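PDB 6FMB: secreted effector CSEP0064 from Blumeria graminis f. sp. hordei, which binds host RNA as a non-catalytic relative of fungal RNases and blocks the ribosomal RNA degradation triggered by ribosome-inactivating proteins, keeping infected plant cells alive. Local coordinates for residues Ser31-Phe39 against Gly49-Glu57. Numbering follows the deposited sequence.
Sequences SFHGYPATF and GEVRQFPVE
Tyr35 lays one face of its ring on the pyrrolidine of Pro55: CG of Pro55 stands 3.8 Å from the ring centroid and only 10° off the normal, a CH-pi contact. Gln53 meets the same ring at its edge, OE1 lying 3.4 Å from Tyr35 CE2 with the amide plane turned 69° from the ring. The Gln53 chain bends at chi2, which also sets OE1 beside the methyl of Ala37. One water joins the two polar ends, bonded to Tyr35 OH and accepting from Gln53 NE2. A type I' turn spans Phe32 to Tyr35, and the Phe32 ring, its CG anti to the backbone N (chi1 -173°), meets the buried Phe54: Phe32 CD2 lies 3.7 Å from Phe54 CZ, at the edge of the Phe54 ring. Helix 14-24 also packs on Phe54, through Leu23 and Ala24. A cis peptide bond links Tyr35 to Pro36, and strand 37-39 then runs antiparallel to strand 51-56 as one edge strand of the four-stranded antiparallel sheet of this RNase-like effector, the two forming a beta hairpin. Ala37 and Gln53 are a hydrogen-bonded pair, as are Phe39 and Val51, where Phe39 N gives a 2.8 Å bond to Val51 O. That carbonyl oxygen also lies in the plane of the Phe39 ring, at its edge. On the face away from Ala37, Phe39, Val51 and Gln53, Thr38 and Arg52 run side by side, with Thr38 CG2 over one face of the guanidinium and Pro36 CG 3.7 Å from Arg52 NH1. Arg52 NE makes a 2.7 Å salt bridge to Glu50 OE2, close to the guanidinium plane, while NH1 bonds to the carbonyls of Ala24 and Tyr27, tying the hairpin to the end of helix 14-24 and the loop after it.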
loop_
_atom_site.group_PDB
_atom_site.type_symbol
_atom_site.label_atom_id
_atom_site.label_comp_id
_atom_site.label_asym_id
_atom_site.label_seq_id
_atom_site.Cartn_x
_atom_site.Cartn_y
_atom_site.Cartn_z
ATOM N N SER A 31 -2.855 -14.031 4.434
ATOM C CA SER A 31 -3.995 -14.689 5.109
ATOM C C SER A 31 -5.303 -13.894 5.039
ATOM O O SER A 31 -6.353 -14.437 5.404
ATOM C CB SER A 31 -3.636 -14.966 6.558
ATOM O OG SER A 31 -3.613 -13.772 7.321
ATOM N N PHE A 32 -5.253 -12.631 4.610
ATOM C CA PHE A 32 -6.462 -11.796 4.514
ATOM C C PHE A 32 -6.762 -11.589 3.035
ATOM O O PHE A 32 -6.223 -10.686 2.391
ATOM C CB PHE A 32 -6.274 -10.463 5.263
ATOM C CG PHE A 32 -7.526 -9.627 5.348
ATOM C CD1 PHE A 32 -8.543 -9.939 6.254
ATOM C CD2 PHE A 32 -7.691 -8.518 4.524
ATOM C CE1 PHE A 32 -9.693 -9.171 6.318
ATOM C CE2 PHE A 32 -8.842 -7.742 4.599
ATOM C CZ PHE A 32 -9.830 -8.055 5.512
ATOM N N HIS A 33 -7.575 -12.493 2.487
ATOM C CA HIS A 33 -7.937 -12.486 1.072
ATOM C C HIS A 33 -6.680 -12.447 0.175
ATOM O O HIS A 33 -6.674 -11.802 -0.856
ATOM C CB HIS A 33 -8.900 -11.311 0.790
ATOM C CG HIS A 33 -10.103 -11.309 1.681
ATOM N ND1 HIS A 33 -11.260 -11.974 1.357
ATOM C CD2 HIS A 33 -10.326 -10.744 2.896
ATOM C CE1 HIS A 33 -12.146 -11.817 2.322
ATOM N NE2 HIS A 33 -11.606 -11.079 3.271
ATOM N N GLY A 34 -5.646 -13.179 0.590
ATOM C CA GLY A 34 -4.420 -13.297 -0.191
ATOM C C GLY A 34 -3.292 -12.334 0.156
ATOM O O GLY A 34 -2.202 -12.446 -0.420
ATOM N N TYR A 35 -3.539 -11.419 1.102
ATOM C CA TYR A 35 -2.593 -10.354 1.454
ATOM C C TYR A 35 -2.365 -10.340 2.965
ATOM O O TYR A 35 -3.198 -10.869 3.714
ATOM C CB TYR A 35 -3.142 -9.000 0.926
ATOM C CG TYR A 35 -3.101 -8.992 -0.587
ATOM C CD1 TYR A 35 -4.127 -9.547 -1.335
ATOM C CD2 TYR A 35 -1.977 -8.526 -1.273
ATOM C CE1 TYR A 35 -4.055 -9.629 -2.723
ATOM C CE2 TYR A 35 -1.905 -8.577 -2.660
ATOM C CZ TYR A 35 -2.936 -9.136 -3.375
ATOM O OH TYR A 35 -2.865 -9.215 -4.741
ATOM N N PRO A 36 -1.287 -9.746 3.466
ATOM C CA PRO A 36 -0.224 -9.046 2.746
ATOM C C PRO A 36 0.848 -9.954 2.153
ATOM O O PRO A 36 1.069 -11.074 2.643
ATOM C CB PRO A 36 0.418 -8.205 3.868
ATOM C CG PRO A 36 0.272 -9.080 5.084
ATOM C CD PRO A 36 -1.097 -9.676 4.922
ATOM N N ALA A 37 1.534 -9.450 1.130
ATOM C CA ALA A 37 2.813 -10.027 0.735
ATOM C C ALA A 37 3.864 -9.517 1.721
ATOM O O ALA A 37 3.750 -8.391 2.243
ATOM C CB ALA A 37 3.193 -9.639 -0.693
ATOM N N THR A 38 4.903 -10.323 1.962
ATOM C CA THR A 38 5.975 -9.933 2.869
ATOM C C THR A 38 7.317 -9.970 2.154
ATOM O O THR A 38 7.571 -10.805 1.269
ATOM C CB THR A 38 6.052 -10.828 4.120
ATOM O OG1 THR A 38 6.393 -12.168 3.746
ATOM C CG2 THR A 38 4.736 -10.827 4.868
ATOM N N PHE A 39 8.188 -9.054 2.558
ATOM C CA PHE A 39 9.552 -8.936 2.039
ATOM C C PHE A 39 10.453 -8.856 3.252
ATOM O O PHE A 39 10.529 -7.816 3.906
ATOM C CB PHE A 39 9.714 -7.694 1.152
ATOM C CG PHE A 39 8.800 -7.690 -0.033
ATOM C CD1 PHE A 39 7.495 -7.213 0.068
ATOM C CD2 PHE A 39 9.235 -8.165 -1.263
ATOM C CE1 PHE A 39 6.646 -7.224 -1.035
ATOM C CE2 PHE A 39 8.400 -8.154 -2.369
ATOM C CZ PHE A 39 7.101 -7.693 -2.252
ATOM N N GLY A 49 14.125 -2.787 6.731
ATOM C CA GLY A 49 13.321 -3.645 7.617
ATOM C C GLY A 49 12.213 -4.346 6.834
ATOM O O GLY A 49 12.082 -4.169 5.629
ATOM N N GLU A 50 11.416 -5.159 7.522
ATOM C CA GLU A 50 10.366 -5.907 6.830
ATOM C C GLU A 50 9.412 -4.950 6.121
ATOM O O GLU A 50 8.955 -3.972 6.716
ATOM C CB GLU A 50 9.579 -6.803 7.798
ATOM C CG GLU A 50 8.471 -7.609 7.130
ATOM C CD GLU A 50 7.749 -8.592 8.065
ATOM O OE1 GLU A 50 8.383 -9.356 8.738
ATOM O OE2 GLU A 50 6.518 -8.574 8.079
ATOM N N VAL A 51 9.125 -5.242 4.854
ATOM C CA VAL A 51 8.162 -4.475 4.059
ATOM C C VAL A 51 6.980 -5.388 3.714
ATOM O O VAL A 51 7.152 -6.600 3.496
ATOM C CB VAL A 51 8.842 -3.892 2.793
ATOM C CG1 VAL A 51 7.827 -3.380 1.777
ATOM C CG2 VAL A 51 9.776 -2.765 3.188
ATOM N N ARG A 52 5.791 -4.797 3.680
ATOM C CA ARG A 52 4.572 -5.499 3.329
ATOM C C ARG A 52 3.807 -4.748 2.244
ATOM O O ARG A 52 3.815 -3.507 2.173
ATOM C CB ARG A 52 3.692 -5.717 4.563
ATOM C CG ARG A 52 4.291 -6.721 5.531
ATOM C CD ARG A 52 3.406 -6.978 6.727
ATOM N NE ARG A 52 3.920 -8.106 7.489
ATOM C CZ ARG A 52 3.189 -8.946 8.214
ATOM N NH1 ARG A 52 1.898 -8.748 8.382
ATOM N NH2 ARG A 52 3.788 -9.969 8.808
ATOM N N GLN A 53 3.138 -5.540 1.398
ATOM C CA GLN A 53 2.259 -5.057 0.337
ATOM C C GLN A 53 0.807 -5.301 0.747
ATOM O O GLN A 53 0.464 -6.432 1.099
ATOM C CB GLN A 53 2.543 -5.766 -0.983
ATOM C CG GLN A 53 1.736 -5.231 -2.172
ATOM C CD GLN A 53 1.199 -6.276 -3.121
ATOM O OE1 GLN A 53 1.298 -7.458 -2.866
ATOM N NE2 GLN A 53 0.583 -5.825 -4.209
ATOM N N PHE A 54 -0.034 -4.251 0.703
ATOM C CA PHE A 54 -1.444 -4.423 1.068
ATOM C C PHE A 54 -2.275 -3.549 0.146
ATOM O O PHE A 54 -1.905 -2.395 -0.126
ATOM C CB PHE A 54 -1.686 -4.079 2.549
ATOM C CG PHE A 54 -3.011 -4.581 3.072
ATOM C CD1 PHE A 54 -3.147 -5.885 3.551
ATOM C CD2 PHE A 54 -4.139 -3.761 3.095
ATOM C CE1 PHE A 54 -4.368 -6.365 3.990
ATOM C CE2 PHE A 54 -5.362 -4.243 3.556
ATOM C CZ PHE A 54 -5.471 -5.550 4.008
ATOM N N PRO A 55 -3.406 -4.071 -0.363
ATOM C CA PRO A 55 -4.181 -3.263 -1.299
ATOM C C PRO A 55 -4.894 -2.071 -0.644
ATOM O O PRO A 55 -5.130 -2.058 0.575
ATOM C CB PRO A 55 -5.206 -4.274 -1.882
ATOM C CG PRO A 55 -4.621 -5.627 -1.614
ATOM C CD PRO A 55 -3.984 -5.437 -0.264
ATOM N N VAL A 56 -5.240 -1.078 -1.463
ATOM C CA VAL A 56 -5.942 0.130 -0.996
ATOM C C VAL A 56 -7.001 0.490 -2.049
ATOM O O VAL A 56 -6.849 0.175 -3.236
ATOM C CB VAL A 56 -4.920 1.282 -0.698
ATOM C CG1 VAL A 56 -4.273 1.817 -1.960
ATOM C CG2 VAL A 56 -5.543 2.438 0.099
ATOM N N GLU A 57 -8.076 1.137 -1.578
ATOM C CA GLU A 57 -9.221 1.563 -2.395
ATOM C C GLU A 57 -9.156 3.043 -2.714
ATOM O O GLU A 57 -8.580 3.823 -1.955
ATOM C CB GLU A 57 -10.521 1.358 -1.619
ATOM C CG GLU A 57 -10.788 -0.052 -1.149
ATOM C CD GLU A 57 -11.234 -0.956 -2.276
ATOM O OE1 GLU A 57 -11.323 -0.479 -3.423
ATOM O OE2 GLU A 57 -11.518 -2.139 -2.025
HETATM O O HOH W 1 -0.959 -7.604 -6.030
HETATM O O HOH W 2 12.971 -6.476 4.174
#